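Local coordinates for Blr6230 protein (Bradyrhizobium diazoefficiens USDA 110, PDB 5NGG) that probably hydrolyses beta-lactam antibiotics with zinc ions held between the two halves of a metallo-beta-lactamase alphabeta/betaalpha fold, as a subclass B3 enzyme, at residues G51-A56 with G247-R252; M79-I84 with K114-A119; K95-T100 with G108-I113; A225-A230 with S275-F280; D236-P241 with G267-Y272. All blocks are in the same frame, centred on the assembly; numbering follows the deposited sequence.

Contact 1. Residues G51-A56 with G247-R252; sequences GTDGIA and GMQAKR
D53 and Q249 bridge the two halves of the metallo-beta-lactamase fold at its surface. D53 lies in the loop between strands 47-49 and 58-62. Q249 stands in the first turn of helix 248-253. One hydrogen bond joins them: Q249 NE2 donates to D53 OD1 over 3.1 Å, with an N-H...O angle of 162°. The acceptor lies in the plane of the Q249 amide. At the other end the bond meets OD1 from above the carboxylate plane, and the two flat groups stand 89° apart. The Q249 chain bends at chi2 (90°), which turns its amide to the loop. Q249 NE2 is also 3.1 Å from D53 O.

This is the loose side of the contact. Both residues are partly exposed, and the two segments bury little surface between them. The tight side lies within the loop itself. There T52 is buried, and its hydroxyl makes an ST turn and an ST motif. T52 OG1 accepts from G54 N at 3.2 Å. The second bond to T52 OG1 comes from I55 N at 2.9 Å. T52 N closes the loop on I55 O. The loop is fixed further by G54 O, which accepts from ND1 of the zinc ligand H242, and by I55 against D105 and H106. On the helix side, M248 is buried against F38, F41 and Y49. It comes near the loop without touching it: M248 CE stays 4.8 Å from T52 O.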
# COMPACT_ATOMS: atom_id res chain seq x y z
N GLY A 51 10.07 2.78 4.88
CA GLY A 51 9.00 3.74 5.19
C GLY A 51 9.23 4.50 6.49
O GLY A 51 10.34 4.60 7.03
N THR A 52 8.14 5.07 6.97
CA THR A 52 8.12 5.87 8.19
C THR A 52 7.54 5.00 9.31
O THR A 52 7.22 3.83 9.12
CB THR A 52 7.30 7.16 8.00
OG1 THR A 52 5.94 6.80 7.90
CG2 THR A 52 7.74 7.93 6.75
N ASP A 53 7.38 5.60 10.49
CA ASP A 53 6.72 4.89 11.57
C ASP A 53 5.24 4.57 11.32
O ASP A 53 4.69 3.68 11.96
CB ASP A 53 6.93 5.69 12.88
CG ASP A 53 6.47 4.95 14.10
OD1 ASP A 53 6.67 3.72 14.17
OD2 ASP A 53 5.94 5.64 14.99
N GLY A 54 4.61 5.29 10.39
CA GLY A 54 3.19 5.13 10.13
C GLY A 54 2.79 4.82 8.72
O GLY A 54 1.61 4.53 8.51
N ILE A 55 3.73 4.88 7.75
CA ILE A 55 3.44 4.59 6.34
C ILE A 55 4.54 3.64 5.85
O ILE A 55 5.73 3.94 5.98
CB ILE A 55 3.42 5.86 5.47
CG1 ILE A 55 2.25 6.77 5.87
CG2 ILE A 55 3.33 5.47 3.99
CD1 ILE A 55 2.32 8.16 5.29
N ALA A 56 4.14 2.50 5.31
CA ALA A 56 5.09 1.47 4.85
C ALA A 56 5.45 1.71 3.39
O ALA A 56 4.57 1.86 2.54
CB ALA A 56 4.45 0.10 5.03
N GLY A 247 1.37 -5.48 12.02
CA GLY A 247 2.11 -5.43 13.27
C GLY A 247 3.61 -5.41 13.04
O GLY A 247 4.35 -6.15 13.66
N MET A 248 4.04 -4.51 12.15
CA MET A 248 5.44 -4.48 11.72
C MET A 248 6.44 -4.32 12.87
O MET A 248 7.42 -5.06 12.92
CB MET A 248 5.64 -3.35 10.71
CG MET A 248 7.04 -3.26 10.12
SD MET A 248 8.22 -2.28 11.09
CE MET A 248 7.57 -0.63 10.82
N GLN A 249 6.19 -3.37 13.76
CA GLN A 249 7.20 -3.00 14.74
C GLN A 249 7.44 -4.17 15.70
O GLN A 249 8.57 -4.46 16.11
CB GLN A 249 6.76 -1.71 15.46
CG GLN A 249 6.69 -0.46 14.57
CD GLN A 249 5.33 -0.18 13.88
OE1 GLN A 249 4.54 -1.12 13.53
NE2 GLN A 249 5.08 1.13 13.61
N ALA A 250 6.37 -4.83 16.10
CA ALA A 250 6.48 -5.99 16.99
C ALA A 250 7.25 -7.14 16.36
O ALA A 250 8.02 -7.83 17.03
CB ALA A 250 5.10 -6.44 17.45
N LYS A 251 7.04 -7.35 15.07
CA LYS A 251 7.79 -8.38 14.34
C LYS A 251 9.27 -8.02 14.18
O LYS A 251 10.14 -8.86 14.39
CB LYS A 251 7.17 -8.64 12.99
CG LYS A 251 5.87 -9.43 13.05
CD LYS A 251 5.08 -9.32 11.77
CE LYS A 251 3.90 -10.27 11.69
NZ LYS A 251 3.06 -9.89 10.52
N ARG A 252 9.55 -6.76 13.86
CA ARG A 252 10.95 -6.33 13.71
C ARG A 252 11.74 -6.61 15.00
O ARG A 252 12.88 -7.05 14.96
CB ARG A 252 11.01 -4.84 13.29
CG ARG A 252 12.43 -4.26 13.26
CD ARG A 252 13.35 -5.00 12.33
NE ARG A 252 14.63 -4.31 12.23
CZ ARG A 252 15.80 -4.89 11.98
NH1 ARG A 252 16.88 -4.12 11.96
NH2 ARG A 252 15.90 -6.20 11.81

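Contact 2. Residues M79-I84 with K114-A119; sequences MIKDNI and KKETGA
A surface salt bridge between helices 77-86 and 110-117 joins K81 to E116. K81 NZ donates to E116 OE1 over 2.8 Å; OE1 receives it on its syn lone pair, on the side of OE2. The two side chains reach toward each other from opposite directions. The E116 chain is extended, with CG anti to the backbone N (chi1 178°), and reaches straight out toward K81. The lysine bends at chi3 (-75°), which swings CE and NZ to OE1, while K81 CD lies 3.6 Å from E116 OE1. The backbones stay well apart: the nearest CA atoms, those of K81 and E116, are 11.1 Å from each other. Both helices belong to the metallo-beta-lactamase superfamily region, and strand 94-98 lies between them in the chain. K81 NZ has a second anionic partner, E112 OE2, one turn earlier on helix 110-117. K81, E112 and E116 bind a zinc ion in a structure of this protein, but that ion is not bound to this chain here. The two carboxylates would probably help keep the ammonium charged. The helix ends at T117; G118 follows with positive phi. T117 OG1 accepts from A119 N at 3.1 Å in an ST turn.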
# COMPACT_ATOMS: atom_id res chain seq x y z
N MET A 79 12.91 11.98 3.14
CA MET A 79 13.10 10.95 4.15
C MET A 79 13.16 9.55 3.51
O MET A 79 14.00 8.74 3.86
CB MET A 79 12.01 10.99 5.21
CG MET A 79 12.10 9.85 6.20
SD MET A 79 10.84 9.91 7.47
CE MET A 79 11.53 11.16 8.53
N ILE A 80 12.23 9.25 2.62
CA ILE A 80 12.24 7.96 1.95
C ILE A 80 13.54 7.78 1.16
O ILE A 80 14.17 6.72 1.24
CB ILE A 80 11.00 7.80 1.03
CG1 ILE A 80 9.67 7.94 1.80
CG2 ILE A 80 11.05 6.48 0.29
CD1 ILE A 80 9.51 7.10 3.05
N LYS A 81 13.94 8.80 0.41
CA LYS A 81 15.17 8.71 -0.37
C LYS A 81 16.37 8.48 0.56
O LYS A 81 17.29 7.70 0.25
CB LYS A 81 15.33 9.96 -1.25
CG LYS A 81 14.34 10.02 -2.42
CD LYS A 81 14.70 11.01 -3.51
CE LYS A 81 14.44 12.43 -3.09
NZ LYS A 81 14.66 13.37 -4.23
N ASP A 82 16.36 9.16 1.71
CA ASP A 82 17.40 8.98 2.73
C ASP A 82 17.44 7.54 3.26
O ASP A 82 18.54 6.97 3.39
CB ASP A 82 17.23 9.99 3.87
CG ASP A 82 17.68 11.40 3.50
OD1 ASP A 82 18.34 11.59 2.46
OD2 ASP A 82 17.37 12.33 4.28
N ASN A 83 16.28 6.97 3.57
CA ASN A 83 16.22 5.58 4.04
C ASN A 83 16.78 4.58 3.02
O ASN A 83 17.45 3.61 3.40
CB ASN A 83 14.78 5.22 4.39
CG ASN A 83 14.29 5.91 5.63
OD1 ASN A 83 15.10 6.42 6.44
ND2 ASN A 83 12.98 5.96 5.78
N ILE A 84 16.47 4.81 1.75
CA ILE A 84 17.00 3.98 0.66
C ILE A 84 18.52 4.02 0.70
O ILE A 84 19.19 2.97 0.63
CB ILE A 84 16.41 4.45 -0.70
CG1 ILE A 84 14.91 4.10 -0.73
CG2 ILE A 84 17.13 3.81 -1.89
CD1 ILE A 84 14.14 4.72 -1.87
N LYS A 114 9.78 9.55 -10.09
CA LYS A 114 9.72 9.20 -11.50
C LYS A 114 10.57 10.15 -12.35
O LYS A 114 11.30 9.72 -13.25
CB LYS A 114 8.27 9.20 -11.96
CG LYS A 114 8.09 8.83 -13.41
CD LYS A 114 6.65 8.50 -13.72
CE LYS A 114 6.55 8.06 -15.16
NZ LYS A 114 5.15 8.09 -15.64
N LYS A 115 10.48 11.45 -12.06
CA LYS A 115 11.27 12.42 -12.82
C LYS A 115 12.77 12.25 -12.58
O LYS A 115 13.57 12.31 -13.52
CB LYS A 115 10.83 13.84 -12.48
CG LYS A 115 11.49 14.87 -13.39
CD LYS A 115 10.76 16.20 -13.37
CE LYS A 115 11.52 17.22 -14.19
N GLU A 116 13.14 12.02 -11.32
CA GLU A 116 14.56 11.92 -10.93
C GLU A 116 15.21 10.69 -11.56
O GLU A 116 16.39 10.73 -11.93
CB GLU A 116 14.70 11.87 -9.41
CG GLU A 116 16.12 11.72 -8.86
CD GLU A 116 16.17 11.77 -7.35
OE1 GLU A 116 15.29 12.41 -6.73
OE2 GLU A 116 17.11 11.18 -6.78
N THR A 117 14.46 9.59 -11.65
CA THR A 117 15.02 8.29 -12.01
C THR A 117 14.73 7.80 -13.42
O THR A 117 15.44 6.93 -13.92
CB THR A 117 14.50 7.18 -11.06
OG1 THR A 117 13.09 7.02 -11.21
CG2 THR A 117 14.87 7.48 -9.62
N GLY A 118 13.67 8.32 -14.04
CA GLY A 118 13.16 7.77 -15.28
C GLY A 118 12.41 6.46 -15.16
O GLY A 118 12.18 5.79 -16.16
N ALA A 119 12.02 6.08 -13.94
CA ALA A 119 11.31 4.83 -13.71
C ALA A 119 9.91 4.87 -14.32
O ALA A 119 9.36 5.94 -14.59
CB ALA A 119 11.21 4.58 -12.23

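Contact 3. Residues K95-T100 with G108-I113; sequences KLILNT and GGFAEI
The F110 ring is carried toward strand 94-98 by a first torsion that sets CG anti to its carbonyl carbon (chi1 -74°). In I97, a chi1 of -57° places CG2 anti to the backbone N and aims CG1 and CD1 at the helix. The I97 and F110 side chains slide past each other in opposite directions. I97 CG2 touches F110 CE1 at 3.5 Å, obliquely to the ring. One turn on, I97 CD1 meets I113 CG2 at 3.9 Å.

Helix 110-117 is the crossover helix of a beta-alpha-beta unit between the parallel neighbouring strands 94-98 and 120-124. Strand 94-98 leads to it through short helix 104-107, and the H-x-H-x-D-H zinc motif of the family (H101, H103, D105, H106) lies on this connection.

At the far side of the ring stands N99. Its amide plane is at 90° to the ring plane. N99 CG lies in the plane of the F110 ring, at its edge, and N99 ND2 comes within 3.4 Å of F110 CZ. The polar end of N99 has partners outside: ND2 donates to D70 OD1 and H101 O. These bonds hold the amide beside the ring. L121 of strand 120-124 touches both I97 and F110.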
# COMPACT_ATOMS: atom_id res chain seq x y z
N LYS A 95 13.94 1.35 -11.15
CA LYS A 95 13.46 1.18 -12.55
C LYS A 95 11.94 1.13 -12.68
O LYS A 95 11.38 1.47 -13.72
CB LYS A 95 14.04 -0.11 -13.16
CG LYS A 95 15.53 -0.22 -13.04
CD LYS A 95 16.25 0.86 -13.82
N LEU A 96 11.28 0.55 -11.67
CA LEU A 96 9.82 0.49 -11.60
C LEU A 96 9.36 1.01 -10.27
O LEU A 96 10.01 0.80 -9.23
CB LEU A 96 9.27 -0.93 -11.75
CG LEU A 96 9.54 -1.66 -13.06
CD1 LEU A 96 9.05 -3.10 -12.96
CD2 LEU A 96 8.90 -0.95 -14.23
N ILE A 97 8.21 1.67 -10.33
CA ILE A 97 7.47 2.10 -9.15
C ILE A 97 6.10 1.43 -9.25
O ILE A 97 5.40 1.58 -10.27
CB ILE A 97 7.29 3.62 -9.11
CG1 ILE A 97 8.64 4.34 -9.16
CG2 ILE A 97 6.51 4.01 -7.86
CD1 ILE A 97 8.55 5.83 -9.42
N LEU A 98 5.72 0.70 -8.21
CA LEU A 98 4.40 0.08 -8.13
C LEU A 98 3.60 0.78 -7.04
O LEU A 98 4.15 1.24 -6.04
CB LEU A 98 4.52 -1.41 -7.78
CG LEU A 98 4.69 -2.37 -8.97
CD1 LEU A 98 5.69 -1.95 -10.00
CD2 LEU A 98 4.93 -3.77 -8.47
N ASN A 99 2.29 0.86 -7.27
CA ASN A 99 1.37 1.44 -6.30
C ASN A 99 0.39 0.39 -5.81
O ASN A 99 -0.14 -0.39 -6.62
CB ASN A 99 0.63 2.60 -6.97
CG ASN A 99 -0.26 3.47 -6.02
OD1 ASN A 99 -1.29 3.97 -6.48
ND2 ASN A 99 0.15 3.72 -4.79
N THR A 100 0.10 0.43 -4.52
CA THR A 100 -1.03 -0.32 -3.95
C THR A 100 -2.33 0.43 -4.22
O THR A 100 -3.28 -0.10 -4.78
CB THR A 100 -0.89 -0.55 -2.44
OG1 THR A 100 -0.60 0.70 -1.78
CG2 THR A 100 0.17 -1.61 -2.14
N GLY A 108 2.64 10.39 -2.64
CA GLY A 108 3.17 11.73 -2.51
C GLY A 108 4.52 11.96 -3.14
O GLY A 108 4.85 13.11 -3.45
N GLY A 109 5.31 10.91 -3.30
CA GLY A 109 6.63 11.01 -3.90
C GLY A 109 6.75 10.49 -5.32
O GLY A 109 7.86 10.50 -5.88
N PHE A 110 5.63 10.03 -5.92
CA PHE A 110 5.74 9.41 -7.24
C PHE A 110 6.25 10.36 -8.33
O PHE A 110 7.14 9.99 -9.10
CB PHE A 110 4.40 8.83 -7.70
CG PHE A 110 3.96 7.55 -7.00
CD1 PHE A 110 4.80 6.79 -6.21
CD2 PHE A 110 2.68 7.08 -7.21
CE1 PHE A 110 4.35 5.61 -5.63
CE2 PHE A 110 2.24 5.90 -6.64
CZ PHE A 110 3.08 5.16 -5.86
N ALA A 111 5.66 11.55 -8.45
CA ALA A 111 6.08 12.45 -9.51
C ALA A 111 7.56 12.79 -9.40
O ALA A 111 8.31 12.81 -10.40
CB ALA A 111 5.22 13.70 -9.51
N GLU A 112 8.00 13.04 -8.16
CA GLU A 112 9.39 13.41 -7.92
C GLU A 112 10.34 12.27 -8.26
O GLU A 112 11.35 12.47 -8.96
CB GLU A 112 9.57 13.82 -6.47
CG GLU A 112 11.00 14.15 -6.10
CD GLU A 112 11.15 14.82 -4.76
OE1 GLU A 112 10.20 15.48 -4.29
OE2 GLU A 112 12.25 14.73 -4.19
N ILE A 113 10.05 11.09 -7.74
CA ILE A 113 10.95 9.97 -7.96
C ILE A 113 10.94 9.55 -9.44
O ILE A 113 12.00 9.23 -9.99
CB ILE A 113 10.70 8.81 -6.97
CG1 ILE A 113 11.16 9.26 -5.57
CG2 ILE A 113 11.45 7.55 -7.38
CD1 ILE A 113 10.70 8.39 -4.42

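Contact 4. Residues A225-A230 with S275-F280; sequences ATFAKA and SLSEDF. With ZN (zinc ion), chain E.
The F227 side chain carries this helix-helix contact and meets L276, S277 and F280. Its CG lies anti to the carbonyl carbon (chi1 -55°), and the ring points at helix 268-291. S277 CA sits over one face of the F227 ring, 4.0 Å from its centroid, a CH-pi contact. S277 CB touches F227 CD2 at 3.8 Å. L276 CB comes against F227 CE1 at the same distance. F280 takes a different rotamer, with its CG anti to the backbone N. The edge of F227 then faces the F280 ring in an offset edge-to-face pair, with centroids 5.5 Å apart and planes at 67°. F227 CE2 is also 3.6 Å from F280 CB.

K229 leaves its helix in another direction. Its chain runs straight and bends only at the last torsion, where K229 NZ comes to 2.1 Å from a zinc ion, which E158 and H172 also bind. The helix axes are 10.1 Å apart and nearly antiparallel, at 161°. Around them, F280 also meets Y223, V220 and R224 of helix 219-232. A230 rests on L269 and A273 of helix 268-291, while T226 and K229 touch T174 in a loop.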
# COMPACT_ATOMS: atom_id res chain seq x y z
N ALA A 225 -16.32 -8.02 -1.75
CA ALA A 225 -15.59 -8.95 -2.64
C ALA A 225 -14.12 -9.08 -2.18
O ALA A 225 -13.57 -10.18 -2.11
CB ALA A 225 -15.65 -8.48 -4.09
N THR A 226 -13.52 -7.96 -1.79
CA THR A 226 -12.13 -7.96 -1.34
C THR A 226 -11.90 -8.71 -0.02
O THR A 226 -10.92 -9.46 0.10
CB THR A 226 -11.63 -6.51 -1.30
OG1 THR A 226 -11.48 -6.09 -2.65
CG2 THR A 226 -10.31 -6.38 -0.55
N PHE A 227 -12.80 -8.54 0.96
CA PHE A 227 -12.61 -9.28 2.22
C PHE A 227 -12.64 -10.79 1.98
O PHE A 227 -11.84 -11.55 2.50
CB PHE A 227 -13.67 -8.93 3.26
CG PHE A 227 -13.78 -7.46 3.58
CD1 PHE A 227 -12.67 -6.63 3.68
CD2 PHE A 227 -15.04 -6.90 3.80
CE1 PHE A 227 -12.83 -5.28 3.98
CE2 PHE A 227 -15.20 -5.56 4.10
CZ PHE A 227 -14.10 -4.75 4.19
N ALA A 228 -13.61 -11.23 1.18
CA ALA A 228 -13.73 -12.66 0.85
C ALA A 228 -12.52 -13.17 0.07
O ALA A 228 -11.99 -14.25 0.37
CB ALA A 228 -14.99 -12.91 0.05
N LYS A 229 -12.10 -12.41 -0.92
CA LYS A 229 -10.93 -12.76 -1.73
C LYS A 229 -9.69 -12.91 -0.84
O LYS A 229 -8.96 -13.91 -0.95
CB LYS A 229 -10.69 -11.70 -2.81
CG LYS A 229 -9.47 -11.90 -3.70
CD LYS A 229 -9.41 -10.81 -4.75
CE LYS A 229 -8.15 -10.85 -5.58
NZ LYS A 229 -8.05 -12.08 -6.35
N ALA A 230 -9.49 -11.97 0.06
CA ALA A 230 -8.34 -12.01 0.95
C ALA A 230 -8.33 -13.25 1.82
O ALA A 230 -7.28 -13.87 2.01
CB ALA A 230 -8.32 -10.75 1.80
N SER A 275 -11.11 -8.94 10.83
CA SER A 275 -11.19 -7.69 11.59
C SER A 275 -11.67 -6.53 10.71
O SER A 275 -12.47 -5.71 11.15
CB SER A 275 -9.85 -7.33 12.21
OG SER A 275 -9.39 -8.33 13.08
N LEU A 276 -11.17 -6.46 9.47
CA LEU A 276 -11.65 -5.44 8.54
C LEU A 276 -13.12 -5.54 8.19
O LEU A 276 -13.82 -4.52 8.11
CB LEU A 276 -10.86 -5.50 7.23
CG LEU A 276 -9.41 -5.06 7.25
CD1 LEU A 276 -8.81 -5.31 5.89
CD2 LEU A 276 -9.28 -3.58 7.63
N SER A 277 -13.60 -6.76 7.98
CA SER A 277 -15.01 -6.97 7.64
C SER A 277 -15.93 -6.56 8.79
O SER A 277 -17.00 -5.95 8.60
CB SER A 277 -15.21 -8.44 7.27
OG SER A 277 -16.53 -8.67 6.82
N GLU A 278 -15.49 -6.87 10.01
CA GLU A 278 -16.26 -6.50 11.18
C GLU A 278 -16.31 -4.97 11.35
O GLU A 278 -17.36 -4.40 11.62
CB GLU A 278 -15.70 -7.21 12.41
CG GLU A 278 -15.98 -8.71 12.35
CD GLU A 278 -15.18 -9.55 13.34
OE1 GLU A 278 -14.28 -9.03 14.03
OE2 GLU A 278 -15.47 -10.77 13.41
N ASP A 279 -15.18 -4.31 11.13
CA ASP A 279 -15.19 -2.85 11.20
C ASP A 279 -16.02 -2.26 10.05
O ASP A 279 -16.70 -1.24 10.25
CB ASP A 279 -13.79 -2.25 11.21
CG ASP A 279 -13.82 -0.77 11.57
OD1 ASP A 279 -14.28 -0.42 12.69
OD2 ASP A 279 -13.45 0.07 10.73
N PHE A 280 -15.95 -2.86 8.87
CA PHE A 280 -16.74 -2.40 7.74
C PHE A 280 -18.24 -2.39 8.09
O PHE A 280 -18.95 -1.40 7.86
CB PHE A 280 -16.51 -3.27 6.50
CG PHE A 280 -17.26 -2.80 5.30
CD1 PHE A 280 -16.71 -1.82 4.47
CD2 PHE A 280 -18.53 -3.30 5.02
CE1 PHE A 280 -17.44 -1.34 3.40
CE2 PHE A 280 -19.24 -2.82 3.94
CZ PHE A 280 -18.70 -1.86 3.12
ZN ZN E . -6.39 -12.52 -7.52

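Contact 5. Residues D236-P241 with G267-Y272; sequences DVLLGP and GELVTY
L238 of strand 237-239 packs against the first turn of helix 268-291, touching E268, L269 and Y272. Along that turn, G267 comes first and lies just ahead of the helix. Its O accepts the backbone N of T271.

E268 follows. Its chain is extended, with CG anti to the backbone N (chi1 -169°), and passes beside the leucine with E268 CG 4.0 Å from L238 CD2. At its end, E268 OE1 accepts from a water at 2.8 Å, and that water accepts from L238 N at 2.9 Å. The water thus links the strand backbone to the helix start. The strongest partner of E268 OE1 is K251 NZ, in a salt bridge.

L269 adds the apolar side, with its CD1 3.9 Å from L238 CD1. The two leucines cross at about a right angle. Further on, Y272 completes the grip: Y272 CB lies 4.1 Å from L238 CD2. The two methyls of L238 are thus divided, CD1 to L269 and CD2 to E268 and Y272. In L238, a chi1 of 178° carries CG, the branch point, toward the helix.

The strand and helix axes make an angle of 45° and approach to 8.9 Å. Strand 237-239 is one of the two outer strands of the five-stranded sheet of the C-terminal half of the metallo-beta-lactamase fold. It runs parallel to strand 193-199, and the helix lies over it. L198 of strand 193-199 touches L269, F200 touches L238, and V245 touches Y272.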
# COMPACT_ATOMS: atom_id res chain seq x y z
N ASP A 236 1.81 -16.48 2.77
CA ASP A 236 2.67 -16.73 3.94
C ASP A 236 3.03 -15.46 4.72
O ASP A 236 3.13 -15.51 5.95
CB ASP A 236 3.97 -17.39 3.48
CG ASP A 236 3.74 -18.77 2.87
OD1 ASP A 236 3.45 -19.68 3.66
OD2 ASP A 236 3.87 -18.92 1.63
N VAL A 237 3.24 -14.35 3.99
CA VAL A 237 3.75 -13.10 4.56
C VAL A 237 2.81 -11.98 4.16
O VAL A 237 2.78 -11.59 2.99
CB VAL A 237 5.17 -12.80 4.03
CG1 VAL A 237 5.68 -11.45 4.54
CG2 VAL A 237 6.14 -13.91 4.44
N LEU A 238 2.08 -11.44 5.13
CA LEU A 238 1.21 -10.29 4.91
C LEU A 238 2.01 -9.01 5.11
O LEU A 238 2.58 -8.77 6.18
CB LEU A 238 0.06 -10.28 5.90
CG LEU A 238 -0.88 -9.08 5.78
CD1 LEU A 238 -1.55 -9.03 4.41
CD2 LEU A 238 -1.90 -9.11 6.91
N LEU A 239 2.01 -8.15 4.09
CA LEU A 239 2.53 -6.79 4.16
C LEU A 239 1.40 -5.85 3.76
O LEU A 239 0.34 -6.26 3.31
CB LEU A 239 3.76 -6.62 3.27
CG LEU A 239 4.93 -7.56 3.56
CD1 LEU A 239 6.07 -7.36 2.58
CD2 LEU A 239 5.44 -7.35 4.96
N GLY A 240 1.62 -4.56 3.91
CA GLY A 240 0.61 -3.58 3.58
C GLY A 240 1.16 -2.18 3.59
O GLY A 240 2.33 -1.96 3.91
N PRO A 241 0.32 -1.18 3.26
CA PRO A 241 0.84 0.18 3.06
C PRO A 241 0.93 1.01 4.34
O PRO A 241 1.45 2.13 4.29
CB PRO A 241 -0.10 0.77 2.03
CG PRO A 241 -1.36 0.05 2.21
CD PRO A 241 -1.06 -1.31 2.78
N GLY A 267 -1.59 -17.53 8.53
CA GLY A 267 -3.02 -17.31 8.85
C GLY A 267 -3.40 -15.85 9.05
O GLY A 267 -4.56 -15.52 9.33
N GLU A 268 -2.43 -14.94 8.91
CA GLU A 268 -2.68 -13.57 9.33
C GLU A 268 -3.63 -12.81 8.44
O GLU A 268 -4.41 -12.00 8.94
CB GLU A 268 -1.36 -12.81 9.41
CG GLU A 268 -1.51 -11.47 10.09
CD GLU A 268 -0.20 -10.75 10.31
OE1 GLU A 268 0.86 -11.33 9.97
OE2 GLU A 268 -0.22 -9.61 10.85
N LEU A 269 -3.60 -13.06 7.14
CA LEU A 269 -4.49 -12.34 6.25
C LEU A 269 -5.96 -12.73 6.53
O LEU A 269 -6.83 -11.87 6.51
CB LEU A 269 -4.08 -12.54 4.80
CG LEU A 269 -4.96 -11.89 3.74
CD1 LEU A 269 -5.13 -10.40 4.00
CD2 LEU A 269 -4.37 -12.15 2.36
N VAL A 270 -6.23 -14.00 6.85
CA VAL A 270 -7.59 -14.38 7.26
C VAL A 270 -8.01 -13.61 8.52
O VAL A 270 -9.12 -13.07 8.57
CB VAL A 270 -7.69 -15.89 7.53
CG1 VAL A 270 -9.01 -16.23 8.19
CG2 VAL A 270 -7.54 -16.66 6.24
N THR A 271 -7.16 -13.57 9.54
CA THR A 271 -7.49 -12.85 10.77
C THR A 271 -7.71 -11.35 10.51
O THR A 271 -8.66 -10.73 11.01
CB THR A 271 -6.40 -13.05 11.83
OG1 THR A 271 -6.25 -14.45 12.07
CG2 THR A 271 -6.72 -12.33 13.14
N TYR A 272 -6.80 -10.77 9.74
CA TYR A 272 -6.86 -9.33 9.48
C TYR A 272 -8.10 -8.96 8.65
O TYR A 272 -8.81 -8.01 8.97
CB TYR A 272 -5.57 -8.85 8.80
CG TYR A 272 -5.56 -7.35 8.61
CD1 TYR A 272 -5.55 -6.49 9.71
CD2 TYR A 272 -5.55 -6.78 7.34
CE1 TYR A 272 -5.55 -5.12 9.54
CE2 TYR A 272 -5.58 -5.42 7.17
CZ TYR A 272 -5.58 -4.58 8.26
OH TYR A 272 -5.61 -3.23 8.07
O HOH W 1 1.87 -12.70 7.69

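Contact 3 is buried, contacts 4 and 5 are partly buried, and contacts 1 and 2 lie at the surface. The chemistry follows: contact 3 is apolar with an amide at a ring edge, contact 4 is aromatic, and contact 5 is aliphatic with a water link. Contacts 1 and 2 each rest on one polar pair. Contacts 2 and 3 share helix 110-117, with centres about 8 Å apart. Contacts 4 and 5 share helix 268-291 on the other side of the chain's centre. Contact 1 meets contact 5 through A56 with P241, and contact 2 through T52 with M79.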